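Local coordinates for butyryl-CoA dehydrogenase (Marinomonas mediterranea, PDB 6CXT), which is a flavoprotein of the acyl-CoA dehydrogenase family that binds flavin-adenine dinucleotide, at residues D43-I51 against S60-I71. Sequence-based numbering, arbitrary orientation.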
ATOM      1  N   ASP B  43     -19.868  29.248  23.459  1.00 26.17           N
ATOM      2  CA  ASP B  43     -19.426  29.678  24.799  1.00 28.24           C
ATOM      3  C   ASP B  43     -17.998  29.271  25.170  1.00 29.61           C
ATOM      4  O   ASP B  43     -17.294  30.017  25.809  1.00 30.37           O
ATOM      5  CB  ASP B  43     -20.372  29.129  25.863  1.00 29.81           C
ATOM      6  CG  ASP B  43     -21.796  29.601  25.663  1.00 35.46           C
ATOM      7  OD1 ASP B  43     -22.016  30.558  24.909  1.00 36.82           O
ATOM      8  OD2 ASP B  43     -22.708  28.996  26.244  1.00 40.24           O
ATOM      9  N   PHE B  44     -17.567  28.074  24.775  1.00 28.04           N
ATOM     10  CA  PHE B  44     -16.180  27.669  24.991  1.00 28.01           C
ATOM     11  C   PHE B  44     -15.196  28.607  24.271  1.00 28.16           C
ATOM     12  O   PHE B  44     -14.097  28.812  24.744  1.00 28.57           O
ATOM     13  CB  PHE B  44     -15.991  26.179  24.582  1.00 27.46           C
ATOM     14  CG  PHE B  44     -14.558  25.716  24.534  1.00 27.79           C
ATOM     15  CD1 PHE B  44     -13.932  25.220  25.683  1.00 29.15           C
ATOM     16  CD2 PHE B  44     -13.836  25.770  23.341  1.00 26.48           C
ATOM     17  CE1 PHE B  44     -12.596  24.774  25.641  1.00 28.26           C
ATOM     18  CE2 PHE B  44     -12.495  25.345  23.299  1.00 27.15           C
ATOM     19  CZ  PHE B  44     -11.887  24.829  24.458  1.00 28.37           C
ATOM     20  N   GLY B  45     -15.592  29.151  23.128  1.00 27.80           N
ATOM     21  CA  GLY B  45     -14.750  30.056  22.359  1.00 25.78           C
ATOM     22  C   GLY B  45     -14.289  29.498  21.018  1.00 25.42           C
ATOM     23  O   GLY B  45     -13.463  30.128  20.370  1.00 26.30           O
ATOM     24  N   TYR B  46     -14.816  28.331  20.601  1.00 27.32           N
ATOM     25  CA  TYR B  46     -14.415  27.631  19.314  1.00 23.72           C
ATOM     26  C   TYR B  46     -14.512  28.515  18.087  1.00 23.81           C
ATOM     27  O   TYR B  46     -13.665  28.453  17.195  1.00 24.07           O
ATOM     28  CB  TYR B  46     -15.335  26.409  19.107  1.00 23.29           C
ATOM     29  CG  TYR B  46     -15.020  25.468  17.946  1.00 22.30           C
ATOM     30  CD1 TYR B  46     -13.708  25.062  17.692  1.00 21.91           C
ATOM     31  CD2 TYR B  46     -16.040  24.933  17.141  1.00 23.85           C
ATOM     32  CE1 TYR B  46     -13.422  24.175  16.670  1.00 23.62           C
ATOM     33  CE2 TYR B  46     -15.769  24.016  16.092  1.00 22.94           C
ATOM     34  CZ  TYR B  46     -14.457  23.662  15.859  1.00 23.19           C
ATOM     35  OH  TYR B  46     -14.114  22.782  14.860  1.00 21.70           O
ATOM     36  N   PHE B  47     -15.570  29.333  17.996  1.00 24.63           N
ATOM     37  CA  PHE B  47     -15.742  30.107  16.775  1.00 25.32           C
ATOM     38  C   PHE B  47     -14.981  31.416  16.823  1.00 26.69           C
ATOM     39  O   PHE B  47     -14.853  32.091  15.808  1.00 29.40           O
ATOM     40  CB  PHE B  47     -17.219  30.413  16.500  1.00 26.20           C
ATOM     41  CG  PHE B  47     -18.104  29.220  16.621  1.00 25.35           C
ATOM     42  CD1 PHE B  47     -17.922  28.111  15.786  1.00 24.12           C
ATOM     43  CD2 PHE B  47     -19.111  29.192  17.564  1.00 25.72           C
ATOM     44  CE1 PHE B  47     -18.732  27.024  15.915  1.00 22.22           C
ATOM     45  CE2 PHE B  47     -19.931  28.095  17.679  1.00 26.24           C
ATOM     46  CZ  PHE B  47     -19.722  26.999  16.860  1.00 24.57           C
ATOM     47  N   GLY B  48     -14.486  31.772  17.996  1.00 25.18           N
ATOM     48  CA  GLY B  48     -13.729  33.000  18.132  1.00 27.43           C
ATOM     49  C   GLY B  48     -12.238  32.826  18.235  1.00 28.85           C
ATOM     50  O   GLY B  48     -11.539  33.813  18.390  1.00 29.94           O
ATOM     51  N   LEU B  49     -11.718  31.592  18.140  1.00 27.45           N
ATOM     52  CA  LEU B  49     -10.268  31.394  18.386  1.00 25.50           C
ATOM     53  C   LEU B  49      -9.346  32.323  17.579  1.00 24.83           C
ATOM     54  O   LEU B  49      -8.444  32.918  18.178  1.00 25.98           O
ATOM     55  CB  LEU B  49      -9.818  29.915  18.233  1.00 25.89           C
ATOM     56  CG  LEU B  49     -10.653  28.877  18.976  1.00 23.70           C
ATOM     57  CD1 LEU B  49     -10.330  27.452  18.494  1.00 23.14           C
ATOM     58  CD2 LEU B  49     -10.353  29.032  20.449  1.00 23.79           C
ATOM     59  N   PRO B  50      -9.549  32.451  16.246  1.00 23.17           N
ATOM     60  CA  PRO B  50      -8.634  33.298  15.506  1.00 27.80           C
ATOM     61  C   PRO B  50      -9.173  34.730  15.241  1.00 31.25           C
ATOM     62  O   PRO B  50      -8.650  35.398  14.356  1.00 31.16           O
ATOM     63  CB  PRO B  50      -8.537  32.580  14.156  1.00 26.75           C
ATOM     64  CG  PRO B  50      -9.901  31.949  13.972  1.00 27.37           C
ATOM     65  CD  PRO B  50     -10.521  31.813  15.343  1.00 24.02           C
ATOM     66  N   ILE B  51     -10.245  35.140  15.913  1.00 31.41           N
ATOM     67  CA  ILE B  51     -10.854  36.479  15.640  1.00 29.94           C
ATOM     68  C   ILE B  51     -10.237  37.463  16.650  1.00 28.92           C
ATOM     69  O   ILE B  51     -10.225  37.187  17.848  1.00 27.56           O
ATOM     70  CB  ILE B  51     -12.411  36.480  15.693  1.00 29.94           C
ATOM     71  CG1 ILE B  51     -12.978  35.325  14.853  1.00 31.57           C
ATOM     72  CG2 ILE B  51     -13.004  37.822  15.224  1.00 27.80           C
ATOM     73  CD1 ILE B  51     -12.624  35.342  13.382  1.00 26.77           C
ATOM     74  N   SER B  60     -10.607  35.557  20.606  1.00 37.71           N
ATOM     75  CA  SER B  60      -9.355  35.281  21.339  1.00 32.27           C
ATOM     76  C   SER B  60      -8.130  35.880  20.657  1.00 30.67           C
ATOM     77  O   SER B  60      -7.073  36.026  21.286  1.00 34.42           O
ATOM     78  CB  SER B  60      -9.130  33.784  21.496  1.00 31.39           C
ATOM     79  OG  SER B  60     -10.055  33.179  22.356  1.00 32.15           O
ATOM     80  N   GLY B  61      -8.247  36.145  19.363  1.00 28.97           N
ATOM     81  CA  GLY B  61      -7.109  36.541  18.527  1.00 30.64           C
ATOM     82  C   GLY B  61      -5.874  35.658  18.729  1.00 32.34           C
ATOM     83  O   GLY B  61      -4.739  36.151  18.765  1.00 29.43           O
ATOM     84  N   PHE B  62      -6.081  34.348  18.868  1.00 29.43           N
ATOM     85  CA  PHE B  62      -4.944  33.413  18.962  1.00 28.99           C
ATOM     86  C   PHE B  62      -4.134  33.316  17.691  1.00 28.48           C
ATOM     87  O   PHE B  62      -4.648  33.532  16.593  1.00 30.98           O
ATOM     88  CB  PHE B  62      -5.418  32.011  19.353  1.00 26.14           C
ATOM     89  CG  PHE B  62      -5.923  31.898  20.747  1.00 28.24           C
ATOM     90  CD1 PHE B  62      -5.309  32.616  21.810  1.00 31.27           C
ATOM     91  CD2 PHE B  62      -6.971  31.024  21.048  1.00 26.95           C
ATOM     92  CE1 PHE B  62      -5.785  32.481  23.106  1.00 29.32           C
ATOM     93  CE2 PHE B  62      -7.419  30.868  22.346  1.00 28.86           C
ATOM     94  CZ  PHE B  62      -6.842  31.605  23.376  1.00 30.80           C
ATOM     95  N   ASP B  63      -2.851  32.975  17.808  1.00 29.16           N
ATOM     96  CA  ASP B  63      -2.087  32.675  16.594  1.00 29.50           C
ATOM     97  C   ASP B  63      -2.539  31.301  16.037  1.00 27.19           C
ATOM     98  O   ASP B  63      -3.247  30.554  16.717  1.00 25.99           O
ATOM     99  CB  ASP B  63      -0.575  32.720  16.841  1.00 31.13           C
ATOM    100  CG  ASP B  63      -0.103  31.726  17.906  1.00 36.17           C
ATOM    101  OD1 ASP B  63      -0.834  30.861  18.345  1.00 39.62           O
ATOM    102  OD2 ASP B  63       1.056  31.790  18.329  1.00 45.16           O
ATOM    103  N   ILE B  64      -2.105  30.993  14.825  1.00 27.21           N
ATOM    104  CA  ILE B  64      -2.482  29.733  14.136  1.00 27.53           C
ATOM    105  C   ILE B  64      -2.109  28.465  14.926  1.00 24.44           C
ATOM    106  O   ILE B  64      -2.941  27.565  15.114  1.00 22.48           O
ATOM    107  CB  ILE B  64      -1.970  29.698  12.683  1.00 27.88           C
ATOM    108  CG1 ILE B  64      -2.431  30.957  11.958  1.00 28.95           C
ATOM    109  CG2 ILE B  64      -2.628  28.554  11.912  1.00 26.07           C
ATOM    110  CD1 ILE B  64      -1.666  31.180  10.669  1.00 29.00           C
ATOM    111  N   LEU B  65      -0.895  28.409  15.448  1.00 24.00           N
ATOM    112  CA  LEU B  65      -0.539  27.230  16.227  1.00 23.02           C
ATOM    113  C   LEU B  65      -1.381  26.983  17.445  1.00 24.76           C
ATOM    114  O   LEU B  65      -1.766  25.820  17.706  1.00 21.23           O
ATOM    115  CB  LEU B  65       0.948  27.211  16.636  1.00 24.85           C
ATOM    116  CG  LEU B  65       1.847  26.607  15.556  1.00 26.27           C
ATOM    117  CD1 LEU B  65       3.288  27.046  15.818  1.00 27.03           C
ATOM    118  CD2 LEU B  65       1.722  25.062  15.484  1.00 23.19           C
ATOM    119  N   THR B  66      -1.651  28.047  18.224  1.00 21.50           N
ATOM    120  CA  THR B  66      -2.476  27.893  19.398  1.00 24.31           C
ATOM    121  C   THR B  66      -3.891  27.454  18.974  1.00 22.49           C
ATOM    122  O   THR B  66      -4.513  26.618  19.643  1.00 21.93           O
ATOM    123  CB  THR B  66      -2.577  29.210  20.207  1.00 26.60           C
ATOM    124  OG1 THR B  66      -1.257  29.613  20.587  1.00 28.52           O
ATOM    125  CG2 THR B  66      -3.373  28.976  21.451  1.00 24.98           C
ATOM    126  N   THR B  67      -4.381  28.068  17.902  1.00 21.37           N
ATOM    127  CA  THR B  67      -5.736  27.792  17.433  1.00 21.00           C
ATOM    128  C   THR B  67      -5.821  26.298  17.034  1.00 21.38           C
ATOM    129  O   THR B  67      -6.744  25.599  17.462  1.00 20.72           O
ATOM    130  CB  THR B  67      -6.074  28.640  16.193  1.00 22.46           C
ATOM    131  OG1 THR B  67      -6.193  30.017  16.552  1.00 23.19           O
ATOM    132  CG2 THR B  67      -7.407  28.181  15.517  1.00 19.75           C
ATOM    133  N   ILE B  68      -4.871  25.824  16.210  1.00 21.23           N
ATOM    134  CA  ILE B  68      -4.952  24.410  15.760  1.00 21.49           C
ATOM    135  C   ILE B  68      -4.789  23.423  16.934  1.00 21.44           C
ATOM    136  O   ILE B  68      -5.380  22.336  16.939  1.00 20.94           O
ATOM    137  CB  ILE B  68      -4.053  24.065  14.535  1.00 21.87           C
ATOM    138  CG1 ILE B  68      -2.576  24.182  14.811  1.00 25.15           C
ATOM    139  CG2 ILE B  68      -4.475  24.873  13.293  1.00 22.17           C
ATOM    140  CD1 ILE B  68      -1.966  22.863  15.257  1.00 26.14           C
ATOM    141  N   LYS B  69      -3.980  23.809  17.926  1.00 19.34           N
ATOM    142  CA  LYS B  69      -3.765  22.914  19.073  1.00 20.02           C
ATOM    143  C   LYS B  69      -5.051  22.754  19.845  1.00 20.54           C
ATOM    144  O   LYS B  69      -5.384  21.659  20.321  1.00 18.78           O
ATOM    145  CB  LYS B  69      -2.621  23.435  19.977  1.00 20.46           C
ATOM    146  CG  LYS B  69      -2.225  22.530  21.143  1.00 21.56           C
ATOM    147  CD  LYS B  69      -1.772  21.132  20.707  1.00 22.92           C
ATOM    148  CE  LYS B  69      -1.088  20.409  21.866  1.00 24.12           C
ATOM    149  NZ  LYS B  69      -0.617  19.066  21.390  1.00 25.45           N
ATOM    150  N   ILE B  70      -5.798  23.852  19.998  1.00 19.40           N
ATOM    151  CA  ILE B  70      -7.079  23.752  20.733  1.00 19.69           C
ATOM    152  C   ILE B  70      -8.066  22.903  19.907  1.00 18.72           C
ATOM    153  O   ILE B  70      -8.791  22.057  20.435  1.00 19.13           O
ATOM    154  CB  ILE B  70      -7.660  25.159  20.989  1.00 19.77           C
ATOM    155  CG1 ILE B  70      -6.851  25.840  22.106  1.00 22.21           C
ATOM    156  CG2 ILE B  70      -9.173  25.117  21.309  1.00 19.42           C
ATOM    157  CD1 ILE B  70      -7.035  27.372  22.040  1.00 22.18           C
ATOM    158  N   ILE B  71      -8.075  23.128  18.597  1.00 18.60           N
ATOM    159  CA  ILE B  71      -9.012  22.390  17.738  1.00 19.12           C
ATOM    160  C   ILE B  71      -8.685  20.874  17.810  1.00 18.77           C
ATOM    161  O   ILE B  71      -9.579  20.024  17.847  1.00 17.19           O
ATOM    162  CB  ILE B  71      -8.936  22.913  16.275  1.00 19.85           C
ATOM    163  CG1 ILE B  71      -9.500  24.352  16.212  1.00 20.83           C
ATOM    164  CG2 ILE B  71      -9.725  21.998  15.327  1.00 17.67           C
ATOM    165  CD1 ILE B  71      -9.324  25.016  14.850  1.00 23.46           C
TER
HETATM  166  O   HOH W   1     -12.502  32.459  21.204  1.00 30.08           O
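In the helical N-terminal domain of this acyl-CoA dehydrogenase fold, the turn that follows helix 35-44 is tied by backbone bonds to the loop leading into helix 64-77, and Leu49 fills the angle between them. Its branched end suits that place: CG stands anti to the carbonyl carbon (chi1 -49°), which turns the branch toward helix 64-77. CD1 lies 3.8 Å from Ile70 CG2 and also touches Ile71 CG1, while CD2 rests against the Phe62 ring, 3.9 Å from CE2, and meets Ile70 CD1 at 4.0 Å. Phe44 and Tyr46 extend this apolar layer, each bringing a ring edge to an isoleucine, Ile70 CG2 and Ile71 CG1 respectively; the Tyr46 hydroxyl is hydrogen-bonded to Leu84 O. Gly45, at positive phi, ends helix 35-44 in a Schellman motif, and a water links its O to Ser60 OG. Gly61 also has positive phi, a conformation glycine adopts easily, and its N donates to Ile51 O at 2.7 Å. Gly48 O accepts Ser60 N and Ile51 N from opposite faces of its plane. Ser60 CB sits over the centre of the Phe62 ring, with Thr66 CG2 on the other face. Phe62 N meets Leu49 O at 2.8 Å, nearly in line with the carbonyl bond.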